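Local structure of FACT complex subunit SPT16 (Ashbya gossypii, 6A8M) at residues F35-A40 with Q47-L52; K116-L121 with T146-V151; V166-S171 with D375-L380; Q182-V187 with I293-Y298; G392-I397 with A418-L423. The protein probably serves, through the whole SPT16 protein of which this is the N-terminal peptidase-like part, as a histone chaperone in nucleosome-reorganizing FACT. All blocks are in the same frame, centred on the assembly; numbering follows the deposited sequence.

Interaction 1 of 5, residues F35-A40 with Q47-L52; sequences FILGSA and QKTTIL
Thr49 OG1 and the backbone of Ile36 are joined through water 1, which donates to Thr49 OG1 at 2.7 Å and accepts from Ile36 N at 2.8 Å. The water thus occupies the strand N-H while leaving the threonine methyl for apolar contact. That division of labour follows from the torsion of Thr49: OG1 stands beside the backbone N (chi1 -59°), which turns CG2 toward the strand, 3.9 Å from Phe35 CB and 4.1 Å from Leu37 CB. The short segments stand almost perpendicular, at 92°; Phe35 and Leu37, two apart in the strand, both turn their side chains toward the helix. A turn further on, Leu52 reaches the Phe35 ring. Its CD2 methyl sits over one face, 3.5 Å from the ring centroid and 19° off the normal, displaced toward the CG-CD2 rim; the side chains meet at about a right angle. At the other end, Leu37 CD1 comes within 4.1 Å of Thr50 OG1, a hydroxyl whose hydrogen bonds go to Tyr140 and Glu60. The start of the helix is held from elsewhere, since the Asp138 carboxylate accepts from the backbone N of both Lys48 and Thr49. In the N-terminal lobe, strand 32-37 pairs with strand 64-68, its Ile36 side chain turns to helix 143-158, and helix 167-174 adds Leu170 against Phe35 and Trp174 against Leu52.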
# COMPACT_ATOMS: atom_id res chain seq x y z
N PHE A 35 0.49 12.31 16.57
CA PHE A 35 1.33 11.43 15.76
C PHE A 35 2.78 11.89 15.89
O PHE A 35 3.06 13.08 15.71
CB PHE A 35 0.91 11.46 14.29
CG PHE A 35 -0.53 11.09 14.08
CD1 PHE A 35 -0.90 9.76 14.04
CD2 PHE A 35 -1.50 12.06 13.96
CE1 PHE A 35 -2.23 9.40 13.87
CE2 PHE A 35 -2.84 11.71 13.78
CZ PHE A 35 -3.20 10.37 13.74
N ILE A 36 3.69 10.96 16.18
CA ILE A 36 5.08 11.30 16.46
C ILE A 36 5.96 10.47 15.54
O ILE A 36 5.96 9.24 15.63
CB ILE A 36 5.47 11.07 17.93
CG1 ILE A 36 4.35 11.51 18.87
CG2 ILE A 36 6.78 11.79 18.24
CD1 ILE A 36 3.35 10.42 19.19
N LEU A 37 6.72 11.14 14.69
CA LEU A 37 7.63 10.46 13.78
C LEU A 37 9.04 10.67 14.32
O LEU A 37 9.48 11.81 14.50
CB LEU A 37 7.49 11.00 12.36
CG LEU A 37 7.67 9.92 11.28
CD1 LEU A 37 7.05 10.35 9.99
CD2 LEU A 37 9.15 9.53 11.09
N GLY A 38 9.74 9.58 14.61
CA GLY A 38 11.11 9.73 15.06
C GLY A 38 12.08 9.69 13.90
O GLY A 38 11.88 10.38 12.90
N SER A 39 13.13 8.89 14.00
CA SER A 39 14.05 8.77 12.88
C SER A 39 13.42 7.91 11.79
O SER A 39 12.65 6.98 12.05
CB SER A 39 15.38 8.15 13.34
OG SER A 39 16.04 9.02 14.26
N ALA A 40 13.76 8.23 10.54
CA ALA A 40 13.23 7.46 9.42
C ALA A 40 13.70 6.02 9.51
O ALA A 40 14.83 5.73 9.91
CB ALA A 40 13.66 8.08 8.09
N GLN A 47 4.23 2.31 8.16
CA GLN A 47 3.68 2.67 9.47
C GLN A 47 2.67 3.81 9.30
O GLN A 47 2.77 4.64 8.39
CB GLN A 47 4.79 3.07 10.44
CG GLN A 47 5.77 1.92 10.75
CD GLN A 47 6.57 2.13 12.01
OE1 GLN A 47 6.23 1.57 13.05
NE2 GLN A 47 7.64 2.93 11.93
N LYS A 48 1.67 3.83 10.18
CA LYS A 48 0.56 4.75 9.97
C LYS A 48 1.03 6.20 9.99
O LYS A 48 0.51 7.04 9.23
CB LYS A 48 -0.52 4.53 11.02
CG LYS A 48 -1.08 3.12 11.00
CD LYS A 48 -1.75 2.80 9.69
CE LYS A 48 -2.08 1.28 9.63
NZ LYS A 48 -2.84 0.80 10.82
N THR A 49 1.99 6.52 10.84
CA THR A 49 2.43 7.91 10.93
C THR A 49 3.18 8.32 9.68
O THR A 49 2.99 9.44 9.17
CB THR A 49 3.29 8.11 12.17
OG1 THR A 49 2.52 7.75 13.32
CG2 THR A 49 3.70 9.55 12.28
N THR A 50 4.00 7.42 9.13
CA THR A 50 4.66 7.69 7.86
C THR A 50 3.66 7.83 6.74
O THR A 50 3.78 8.73 5.90
CB THR A 50 5.66 6.57 7.55
OG1 THR A 50 6.65 6.52 8.57
CG2 THR A 50 6.33 6.80 6.17
N ILE A 51 2.65 6.95 6.69
CA ILE A 51 1.60 7.10 5.68
C ILE A 51 0.93 8.46 5.82
O ILE A 51 0.73 9.17 4.84
CB ILE A 51 0.59 5.94 5.80
CG1 ILE A 51 1.27 4.61 5.47
CG2 ILE A 51 -0.59 6.16 4.85
CD1 ILE A 51 0.40 3.41 5.84
N LEU A 52 0.60 8.84 7.06
CA LEU A 52 -0.04 10.13 7.30
C LEU A 52 0.81 11.27 6.75
O LEU A 52 0.29 12.19 6.10
CB LEU A 52 -0.32 10.31 8.79
CG LEU A 52 -1.00 11.64 9.16
CD1 LEU A 52 -2.45 11.70 8.66
CD2 LEU A 52 -0.94 11.74 10.65
O HOH W 1 2.63 8.33 15.99

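Interaction 2 of 5, residues K116-L121 with T146-V151; sequences KLFEDL and TEWKGV
Helix-to-helix packing on a sheet is what Phe118 and Trp148 carry here: helices 113-128 and 143-158 lie side by side over the mixed six-stranded sheet of the N-terminal lobe, each linking strands in an alpha/beta arrangement. The short segments run in broadly the same direction, crossing at -39° with their axes 9.7 Å apart. The central pair is an offset edge-to-face (T-shaped) contact in which Trp148 presents the edge of its six-membered ring to the face of Phe118. The planes stand at 82° and the centroids are 5.5 Å apart. The atom at the edge is Trp148 CE3, 3.7 Å from Phe118 CG. Trp148 CB lies over the same ring, making a CH-pi contact 4.1 Å from its centroid, while Glu147 CB borders the ring at its edge. With CG anti to the backbone N (chi1 162°), the indole swings down toward the sheet, where Val34 and Ile36 receive it; Phe118 rests on Leu65 and Ile76. Val151, one turn after Trp148, fits against the backbone and base of Phe118: CG1 approaches Phe118 O, and CG2 lies 3.9 Å from Phe118 CB. No hydrogen bond joins segments 116-121 and 146-151, whose contact is apolar and aromatic. Deeper toward the sheet, Leu121 meets the indole at about a right angle, its CD2 methyl lying 4.0 Å from Trp148 CZ3.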
# COMPACT_ATOMS: atom_id res chain seq x y z
N LYS A 116 9.90 20.87 26.93
CA LYS A 116 8.90 21.86 27.33
C LYS A 116 7.78 21.94 26.31
O LYS A 116 6.61 22.05 26.68
CB LYS A 116 9.56 23.22 27.52
CG LYS A 116 8.62 24.32 28.06
CD LYS A 116 8.02 23.94 29.41
CE LYS A 116 7.26 25.11 30.05
NZ LYS A 116 6.32 25.78 29.12
N LEU A 117 8.13 21.87 25.02
CA LEU A 117 7.11 21.84 23.98
C LEU A 117 6.19 20.64 24.17
O LEU A 117 4.96 20.76 24.08
CB LEU A 117 7.75 21.82 22.58
CG LEU A 117 8.53 23.06 22.14
CD1 LEU A 117 9.04 22.93 20.70
CD2 LEU A 117 7.67 24.31 22.29
N PHE A 118 6.77 19.46 24.45
CA PHE A 118 5.95 18.27 24.68
C PHE A 118 5.04 18.47 25.89
O PHE A 118 3.88 18.05 25.87
CB PHE A 118 6.84 17.04 24.91
CG PHE A 118 7.68 16.66 23.72
CD1 PHE A 118 7.29 16.98 22.43
CD2 PHE A 118 8.87 15.96 23.91
CE1 PHE A 118 8.05 16.62 21.34
CE2 PHE A 118 9.65 15.59 22.81
CZ PHE A 118 9.24 15.92 21.53
N GLU A 119 5.57 19.09 26.95
CA GLU A 119 4.75 19.36 28.13
C GLU A 119 3.63 20.34 27.79
O GLU A 119 2.47 20.12 28.18
CB GLU A 119 5.63 19.88 29.27
CG GLU A 119 6.52 18.80 29.86
CD GLU A 119 7.68 19.34 30.68
OE1 GLU A 119 7.91 20.57 30.71
OE2 GLU A 119 8.38 18.51 31.32
N ASP A 120 3.96 21.42 27.08
CA ASP A 120 2.95 22.35 26.56
C ASP A 120 1.88 21.61 25.77
O ASP A 120 0.68 21.86 25.93
CB ASP A 120 3.59 23.40 25.65
CG ASP A 120 4.51 24.33 26.36
OD1 ASP A 120 4.56 24.30 27.61
OD2 ASP A 120 5.20 25.10 25.64
N LEU A 121 2.30 20.71 24.87
CA LEU A 121 1.33 20.02 24.03
C LEU A 121 0.42 19.12 24.86
O LEU A 121 -0.79 19.07 24.63
CB LEU A 121 2.05 19.22 22.95
CG LEU A 121 1.06 18.42 22.11
CD1 LEU A 121 0.26 19.35 21.19
CD2 LEU A 121 1.74 17.34 21.37
N THR A 146 11.89 9.38 21.90
CA THR A 146 12.11 8.78 23.21
C THR A 146 11.82 9.78 24.32
O THR A 146 11.21 9.43 25.34
CB THR A 146 13.54 8.25 23.31
OG1 THR A 146 13.73 7.21 22.33
CG2 THR A 146 13.82 7.67 24.71
N GLU A 147 12.20 11.05 24.13
CA GLU A 147 11.80 12.07 25.09
C GLU A 147 10.29 12.23 25.13
O GLU A 147 9.70 12.36 26.21
CB GLU A 147 12.49 13.40 24.78
CG GLU A 147 13.92 13.51 25.31
CD GLU A 147 14.38 14.95 25.54
OE1 GLU A 147 13.83 15.87 24.89
OE2 GLU A 147 15.30 15.17 26.36
N TRP A 148 9.63 12.22 23.95
CA TRP A 148 8.17 12.31 23.91
C TRP A 148 7.50 11.18 24.70
O TRP A 148 6.55 11.42 25.46
CB TRP A 148 7.65 12.31 22.46
CG TRP A 148 6.16 11.95 22.45
CD1 TRP A 148 5.60 10.73 22.18
CD2 TRP A 148 5.08 12.82 22.83
NE1 TRP A 148 4.23 10.80 22.34
CE2 TRP A 148 3.89 12.07 22.73
CE3 TRP A 148 5.01 14.16 23.22
CZ2 TRP A 148 2.64 12.62 23.01
CZ3 TRP A 148 3.76 14.70 23.52
CH2 TRP A 148 2.60 13.94 23.40
N LYS A 149 7.94 9.93 24.49
CA LYS A 149 7.30 8.81 25.17
C LYS A 149 7.33 8.98 26.69
O LYS A 149 6.38 8.60 27.38
CB LYS A 149 7.97 7.49 24.78
CG LYS A 149 7.29 6.27 25.38
CD LYS A 149 7.69 4.98 24.68
CE LYS A 149 7.00 3.77 25.30
NZ LYS A 149 7.44 3.55 26.70
N GLY A 150 8.42 9.55 27.23
CA GLY A 150 8.45 9.79 28.66
C GLY A 150 7.38 10.76 29.12
O GLY A 150 6.76 10.57 30.18
N VAL A 151 7.16 11.82 28.35
CA VAL A 151 6.12 12.79 28.69
C VAL A 151 4.75 12.14 28.58
O VAL A 151 3.90 12.29 29.47
CB VAL A 151 6.23 14.02 27.77
CG1 VAL A 151 4.99 14.91 27.93
CG2 VAL A 151 7.50 14.80 28.09

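Interaction 3 of 5, residues V166-S171 with D375-L380; sequences VSLGLS and DSQFVL
Ser171 and Asp375 meet because each side chain extends anti to its own backbone N, with chi1 165° for the serine and -173° for the aspartate, so that hydroxyl and carboxylate converge between helix 167-174 and the loop ahead of strand 379-381. The carboxylate belongs to an Asx turn, in which Asp375 OD1 accepts from Gln377 N at 2.9 Å, overlaid on a type I beta turn from Asp375 to Phe378. OD1 is met on its anti side and 29° out of the carboxylate plane. The turn thereby fixes the rotation of the group and leaves OD2 for the helix: Ser171 OG donates to the syn lone pair of Asp375 OD2 across a short 2.5 Å. Ser171 OG is also bonded to Arg387, whose charge would probably help to stabilize the carboxylate nearby. Water 2 lies 2.8 Å from Ser171 O and 2.7 Å from Asp375 OD2, in a position to bridge them. The contact thus ties the end of the N-terminal lobe to the M24-type, pita-bread domain, where Leu368 of strand 364-368 is hydrogen-bonded to the backbone of Asp375 and Phe378. Gln377 supplies the broadest part of the contact. Bent at chi2, it runs back along the helix, with Gln377 CB 3.6 Å from Ser171 OG and the amide beside Ser167 and Leu168 at the helix start: OE1 comes within 3.7 Å of Leu168 CB.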
# COMPACT_ATOMS: atom_id res chain seq x y z
N VAL A 166 -6.30 4.55 16.04
CA VAL A 166 -7.13 5.16 15.01
C VAL A 166 -6.90 4.51 13.65
O VAL A 166 -7.17 5.13 12.61
CB VAL A 166 -6.90 6.69 14.95
CG1 VAL A 166 -7.31 7.34 16.25
CG2 VAL A 166 -5.43 7.01 14.64
N SER A 167 -6.45 3.25 13.62
CA SER A 167 -6.18 2.61 12.33
C SER A 167 -7.42 2.55 11.44
O SER A 167 -7.34 2.84 10.25
CB SER A 167 -5.62 1.20 12.53
OG SER A 167 -4.25 1.26 12.89
N LEU A 168 -8.56 2.13 12.00
CA LEU A 168 -9.74 2.01 11.15
C LEU A 168 -10.16 3.37 10.63
O LEU A 168 -10.52 3.52 9.45
CB LEU A 168 -10.90 1.35 11.91
CG LEU A 168 -12.26 1.31 11.20
CD1 LEU A 168 -12.21 0.48 9.92
CD2 LEU A 168 -13.35 0.74 12.13
N GLY A 169 -10.10 4.39 11.49
CA GLY A 169 -10.49 5.72 11.07
C GLY A 169 -9.60 6.27 9.97
O GLY A 169 -10.08 6.83 8.99
N LEU A 170 -8.28 6.11 10.12
CA LEU A 170 -7.38 6.59 9.08
C LEU A 170 -7.60 5.83 7.78
O LEU A 170 -7.59 6.42 6.69
CB LEU A 170 -5.93 6.48 9.55
CG LEU A 170 -5.53 7.43 10.68
CD1 LEU A 170 -4.16 7.13 11.24
CD2 LEU A 170 -5.62 8.89 10.27
N SER A 171 -7.81 4.51 7.86
CA SER A 171 -8.03 3.73 6.65
C SER A 171 -9.23 4.25 5.86
O SER A 171 -9.17 4.41 4.64
CB SER A 171 -8.23 2.26 7.01
OG SER A 171 -8.78 1.53 5.93
N ASP A 375 -3.90 -2.64 3.07
CA ASP A 375 -4.72 -2.08 4.14
C ASP A 375 -5.45 -3.23 4.83
O ASP A 375 -6.46 -3.74 4.33
CB ASP A 375 -5.69 -1.06 3.58
CG ASP A 375 -6.46 -0.32 4.66
OD1 ASP A 375 -6.55 -0.81 5.81
OD2 ASP A 375 -7.01 0.75 4.32
N SER A 376 -4.94 -3.63 6.00
CA SER A 376 -5.50 -4.75 6.74
C SER A 376 -6.89 -4.47 7.28
O SER A 376 -7.56 -5.41 7.71
CB SER A 376 -4.57 -5.11 7.90
OG SER A 376 -3.32 -5.50 7.37
N GLN A 377 -7.31 -3.21 7.29
CA GLN A 377 -8.66 -2.83 7.64
C GLN A 377 -9.65 -3.03 6.50
O GLN A 377 -10.84 -2.81 6.69
CB GLN A 377 -8.70 -1.36 8.06
CG GLN A 377 -7.73 -0.97 9.15
CD GLN A 377 -8.06 -1.65 10.45
OE1 GLN A 377 -9.23 -1.73 10.84
NE2 GLN A 377 -7.04 -2.16 11.13
N PHE A 378 -9.17 -3.38 5.31
CA PHE A 378 -10.05 -3.52 4.15
C PHE A 378 -9.50 -4.66 3.30
O PHE A 378 -9.14 -4.50 2.14
CB PHE A 378 -10.13 -2.19 3.39
CG PHE A 378 -11.37 -2.03 2.53
CD1 PHE A 378 -11.87 -3.07 1.76
CD2 PHE A 378 -12.00 -0.80 2.45
CE1 PHE A 378 -13.00 -2.90 0.94
CE2 PHE A 378 -13.13 -0.61 1.66
CZ PHE A 378 -13.65 -1.66 0.90
N VAL A 379 -9.40 -5.86 3.91
CA VAL A 379 -9.04 -7.09 3.21
C VAL A 379 -10.30 -7.70 2.63
O VAL A 379 -11.36 -7.70 3.28
CB VAL A 379 -8.31 -8.07 4.15
CG1 VAL A 379 -8.08 -9.38 3.47
CG2 VAL A 379 -6.94 -7.49 4.59
N LEU A 380 -10.20 -8.23 1.41
CA LEU A 380 -11.37 -8.78 0.73
C LEU A 380 -11.54 -10.24 1.15
O LEU A 380 -11.18 -11.17 0.43
CB LEU A 380 -11.22 -8.63 -0.78
CG LEU A 380 -11.03 -7.18 -1.25
CD1 LEU A 380 -10.83 -7.11 -2.78
CD2 LEU A 380 -12.22 -6.32 -0.84
O HOH W 2 -7.18 3.16 3.03

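Interaction 4 of 5, residues Q182-V187 with I293-Y298; sequences QAYLQV and IRYKNY
Tyr184 points from helix 179-208 into a corner between Tyr295, Lys296 and Tyr298, and the turning of the rings defines the contact. Its plane makes 66° with that of Tyr295 and 34° with that of Tyr298, both oblique arrangements. Tyr184 CD1 comes 3.9 Å from Tyr295 CE2, and Tyr184 CB sits 3.7 Å from Tyr298 CD1. Lys296 lies over one face of Tyr184: its CD makes a CH-pi contact 3.9 Å from the ring centroid. A bend at chi3 (82°) then brings NZ round to the phenol, where Lys296 NZ donates to Tyr184 OH at 3.2 Å. Glu247 binds both groups, as a salt-bridge partner of the ammonium and a hydrogen-bond partner of the hydroxyl. The Tyr295 ring is sandwiched, Val187 CG1 resting over one face 3.7 Å from the centroid and Lys296 CG over the opposite face. Leu185 CD2 packs on Tyr298 CB at 3.8 Å, and the phenol of Tyr298 is bonded to Glu181. The three tyrosines form an aromatic cluster that seats a beta hairpin with a two-residue loop, a type I' turn joining strands 285-295 and 298-308, against the long helix of the M24-type fold.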
# COMPACT_ATOMS: atom_id res chain seq x y z
N GLN A 182 -4.85 9.08 -8.20
CA GLN A 182 -5.16 8.08 -9.22
C GLN A 182 -4.11 8.10 -10.33
O GLN A 182 -3.71 7.04 -10.83
CB GLN A 182 -6.57 8.30 -9.76
CG GLN A 182 -7.68 8.02 -8.71
CD GLN A 182 -9.05 8.01 -9.34
OE1 GLN A 182 -9.20 7.62 -10.50
NE2 GLN A 182 -10.06 8.43 -8.57
N ALA A 183 -3.59 9.28 -10.67
CA ALA A 183 -2.52 9.36 -11.67
C ALA A 183 -1.26 8.67 -11.17
O ALA A 183 -0.64 7.88 -11.90
CB ALA A 183 -2.24 10.82 -12.03
N TYR A 184 -0.87 8.92 -9.91
CA TYR A 184 0.32 8.25 -9.40
C TYR A 184 0.14 6.74 -9.39
O TYR A 184 1.10 5.99 -9.64
CB TYR A 184 0.68 8.76 -8.01
CG TYR A 184 1.01 10.24 -7.96
CD1 TYR A 184 1.66 10.87 -9.03
CD2 TYR A 184 0.68 10.99 -6.84
CE1 TYR A 184 1.95 12.23 -8.97
CE2 TYR A 184 0.99 12.34 -6.76
CZ TYR A 184 1.62 12.95 -7.83
OH TYR A 184 1.90 14.30 -7.75
N LEU A 185 -1.07 6.26 -9.05
CA LEU A 185 -1.33 4.83 -9.08
C LEU A 185 -1.24 4.26 -10.50
O LEU A 185 -0.81 3.11 -10.68
CB LEU A 185 -2.71 4.52 -8.49
CG LEU A 185 -2.75 4.69 -6.97
CD1 LEU A 185 -4.21 4.85 -6.53
CD2 LEU A 185 -2.17 3.50 -6.28
N GLN A 186 -1.63 5.04 -11.51
CA GLN A 186 -1.47 4.53 -12.88
C GLN A 186 0.00 4.50 -13.28
O GLN A 186 0.44 3.57 -13.97
CB GLN A 186 -2.29 5.37 -13.87
CG GLN A 186 -2.14 4.90 -15.32
CD GLN A 186 -2.73 3.51 -15.59
OE1 GLN A 186 -3.88 3.39 -16.02
NE2 GLN A 186 -1.91 2.46 -15.38
N VAL A 187 0.78 5.51 -12.88
CA VAL A 187 2.21 5.49 -13.17
C VAL A 187 2.85 4.27 -12.51
O VAL A 187 3.56 3.50 -13.15
CB VAL A 187 2.89 6.78 -12.70
CG1 VAL A 187 4.41 6.68 -12.88
CG2 VAL A 187 2.37 8.00 -13.47
N ILE A 293 5.25 -1.95 -7.40
CA ILE A 293 6.05 -0.74 -7.52
C ILE A 293 5.38 0.35 -6.70
O ILE A 293 4.17 0.29 -6.44
CB ILE A 293 6.18 -0.34 -9.00
CG1 ILE A 293 7.16 -1.29 -9.71
CG2 ILE A 293 6.56 1.13 -9.21
CD1 ILE A 293 8.61 -1.00 -9.38
N ARG A 294 6.17 1.32 -6.25
CA ARG A 294 5.63 2.56 -5.69
C ARG A 294 6.07 3.71 -6.58
O ARG A 294 7.23 3.78 -7.00
CB ARG A 294 6.11 2.83 -4.24
CG ARG A 294 5.77 1.75 -3.21
CD ARG A 294 5.99 2.28 -1.77
NE ARG A 294 7.29 2.91 -1.61
CZ ARG A 294 8.35 2.37 -1.00
NH1 ARG A 294 8.27 1.16 -0.44
NH2 ARG A 294 9.49 3.05 -0.92
N TYR A 295 5.15 4.61 -6.89
CA TYR A 295 5.51 5.88 -7.50
C TYR A 295 4.97 7.01 -6.65
O TYR A 295 3.75 7.09 -6.43
CB TYR A 295 5.00 6.02 -8.92
CG TYR A 295 5.49 7.29 -9.51
CD1 TYR A 295 6.84 7.47 -9.77
CD2 TYR A 295 4.62 8.33 -9.78
CE1 TYR A 295 7.30 8.67 -10.30
CE2 TYR A 295 5.08 9.52 -10.32
CZ TYR A 295 6.42 9.69 -10.57
OH TYR A 295 6.88 10.87 -11.11
N LYS A 296 5.86 7.90 -6.22
CA LYS A 296 5.52 8.94 -5.24
C LYS A 296 4.68 8.36 -4.10
O LYS A 296 3.68 8.95 -3.67
CB LYS A 296 4.81 10.11 -5.91
CG LYS A 296 5.75 10.87 -6.83
CD LYS A 296 5.10 12.13 -7.41
CE LYS A 296 5.16 13.30 -6.45
NZ LYS A 296 5.02 14.61 -7.18
N ASN A 297 5.11 7.19 -3.63
CA ASN A 297 4.63 6.43 -2.47
C ASN A 297 3.33 5.68 -2.76
O ASN A 297 2.86 4.96 -1.86
CB ASN A 297 4.44 7.30 -1.22
CG ASN A 297 5.70 8.10 -0.86
OD1 ASN A 297 5.68 9.33 -0.74
ND2 ASN A 297 6.81 7.39 -0.73
N TYR A 298 2.76 5.76 -3.97
CA TYR A 298 1.52 5.04 -4.28
C TYR A 298 1.84 3.64 -4.82
O TYR A 298 2.50 3.52 -5.85
CB TYR A 298 0.66 5.87 -5.26
CG TYR A 298 0.06 7.00 -4.47
CD1 TYR A 298 0.75 8.21 -4.33
CD2 TYR A 298 -1.13 6.84 -3.81
CE1 TYR A 298 0.23 9.22 -3.52
CE2 TYR A 298 -1.68 7.87 -3.04
CZ TYR A 298 -0.98 9.03 -2.89
OH TYR A 298 -1.50 10.00 -2.07

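Interaction 5 of 5, residues G392-I397 with A418-L423; sequences GDCFNI and ADTVQL
Phe395 and Val421 form the hydrogen-bonded pair at the middle of two antiparallel strands: Phe395 N reaches Val421 O at 2.7 Å, and Val421 N returns to Phe395 O at 2.8 Å. Ile397 and Asp419 repeat the reciprocal pairing at 3.0 Å each way, that is, Ile397 N to Asp419 O and Asp419 N to Ile397 O. At the other end, Leu423 N donates to Asp393 O, and Leu423 O is gripped from opposite faces of its plane by Gly392 N and by the side-chain amide Gln422 NE2. The latter bond, 3.1 Å and nearly straight at 174°, holds the Gln422 amide beside the chain; NE2 also makes a weak bond to Gly392 O. The strands are arms of the hairpin 394-405 and 412-424 at the heart of the antiparallel sheet of the pita-bread (M24-type) domain. Side chains alternate across it. On one face, Cys394 SG touches Thr420 CG2 at 3.6 Å, and Gln422 OE1 comes near Cys394 CB; helix 179-208 lies over this side through Leu185. On the other, Leu423 CD2 borders the edge of the Phe395 ring, 3.6 Å from CE2, and Ile397 CG1 meets Val421 CG2 at 3.8 Å. Asp419, also on this face, has its carboxylate taken by Arg304, Lys436, Thr432 and Gln325.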
# COMPACT_ATOMS: atom_id res chain seq x y z
N GLY A 392 -13.45 5.72 -6.47
CA GLY A 392 -12.13 6.24 -6.15
C GLY A 392 -11.25 5.31 -5.35
O GLY A 392 -10.05 5.61 -5.17
N ASP A 393 -11.80 4.22 -4.85
CA ASP A 393 -10.97 3.22 -4.20
C ASP A 393 -10.09 2.51 -5.23
O ASP A 393 -10.50 2.29 -6.37
CB ASP A 393 -11.82 2.17 -3.48
CG ASP A 393 -12.43 2.70 -2.19
OD1 ASP A 393 -12.11 3.83 -1.78
OD2 ASP A 393 -13.28 1.97 -1.63
N CYS A 394 -8.89 2.13 -4.80
CA CYS A 394 -7.98 1.35 -5.61
C CYS A 394 -7.72 0.03 -4.90
O CYS A 394 -7.40 0.03 -3.71
CB CYS A 394 -6.67 2.09 -5.83
SG CYS A 394 -5.51 1.24 -6.93
N PHE A 395 -7.84 -1.08 -5.63
CA PHE A 395 -7.65 -2.40 -5.03
C PHE A 395 -6.49 -3.15 -5.67
O PHE A 395 -6.19 -3.01 -6.86
CB PHE A 395 -8.92 -3.26 -5.15
CG PHE A 395 -10.07 -2.72 -4.37
CD1 PHE A 395 -10.26 -3.11 -3.05
CD2 PHE A 395 -10.90 -1.77 -4.93
CE1 PHE A 395 -11.29 -2.57 -2.30
CE2 PHE A 395 -11.95 -1.24 -4.20
CZ PHE A 395 -12.13 -1.63 -2.88
N ASN A 396 -5.83 -3.95 -4.82
CA ASN A 396 -5.02 -5.08 -5.24
C ASN A 396 -5.96 -6.29 -5.27
O ASN A 396 -6.34 -6.79 -4.22
CB ASN A 396 -3.87 -5.26 -4.26
CG ASN A 396 -3.08 -6.53 -4.49
OD1 ASN A 396 -3.12 -7.10 -5.57
ND2 ASN A 396 -2.33 -6.94 -3.47
N ILE A 397 -6.38 -6.71 -6.46
CA ILE A 397 -7.22 -7.90 -6.59
C ILE A 397 -6.27 -9.05 -6.86
O ILE A 397 -5.71 -9.16 -7.95
CB ILE A 397 -8.26 -7.74 -7.72
CG1 ILE A 397 -9.13 -6.50 -7.48
CG2 ILE A 397 -9.12 -8.98 -7.85
CD1 ILE A 397 -9.98 -6.59 -6.21
N ALA A 418 -2.81 -11.47 -10.02
CA ALA A 418 -3.16 -10.22 -9.34
C ALA A 418 -3.07 -9.05 -10.30
O ALA A 418 -2.20 -9.02 -11.17
CB ALA A 418 -2.26 -9.97 -8.10
N ASP A 419 -3.97 -8.08 -10.12
CA ASP A 419 -3.94 -6.85 -10.89
C ASP A 419 -4.38 -5.70 -10.01
O ASP A 419 -5.11 -5.89 -9.03
CB ASP A 419 -4.84 -6.93 -12.14
CG ASP A 419 -4.17 -7.69 -13.27
OD1 ASP A 419 -3.21 -7.15 -13.85
OD2 ASP A 419 -4.58 -8.83 -13.56
N THR A 420 -3.96 -4.49 -10.38
CA THR A 420 -4.36 -3.28 -9.69
C THR A 420 -5.59 -2.69 -10.38
O THR A 420 -5.60 -2.52 -11.60
CB THR A 420 -3.20 -2.29 -9.68
OG1 THR A 420 -2.08 -2.94 -9.05
CG2 THR A 420 -3.55 -1.01 -8.94
N VAL A 421 -6.64 -2.43 -9.60
CA VAL A 421 -7.93 -2.02 -10.15
C VAL A 421 -8.38 -0.74 -9.47
O VAL A 421 -8.46 -0.69 -8.23
CB VAL A 421 -9.00 -3.12 -9.97
CG1 VAL A 421 -10.34 -2.65 -10.57
CG2 VAL A 421 -8.54 -4.46 -10.58
N GLN A 422 -8.71 0.27 -10.26
CA GLN A 422 -9.16 1.56 -9.79
C GLN A 422 -10.66 1.69 -10.02
O GLN A 422 -11.13 1.49 -11.13
CB GLN A 422 -8.44 2.68 -10.55
CG GLN A 422 -8.95 4.06 -10.23
CD GLN A 422 -8.53 4.51 -8.84
OE1 GLN A 422 -7.35 4.49 -8.49
NE2 GLN A 422 -9.50 4.92 -8.03
N LEU A 423 -11.41 2.03 -8.97
CA LEU A 423 -12.82 2.38 -9.16
C LEU A 423 -12.89 3.81 -9.67
O LEU A 423 -12.40 4.72 -9.00
CB LEU A 423 -13.60 2.26 -7.85
CG LEU A 423 -14.23 0.92 -7.47
CD1 LEU A 423 -15.30 0.49 -8.49
CD2 LEU A 423 -13.15 -0.12 -7.35

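In the fold
From the N terminus, interaction 1 closes a short loop that brings helix 48-57 back onto strand 32-37, and interaction 2 then closes a second, separate one. Both lie in the N-terminal lobe and touch where Ile36 meets Trp148. Interaction 3 closes the longest loop, tying the end of this lobe to the M24-type domain, and touches interaction 1 through Phe35 and Leu170. Within its span interaction 4 closes a smaller loop between helix 179-208 and a hairpin. Interaction 5 follows in series as a hairpin; it meets interaction 3 through Phe378 and Phe395, and interaction 4 through Leu185 and Gln422. None of the five loops cross.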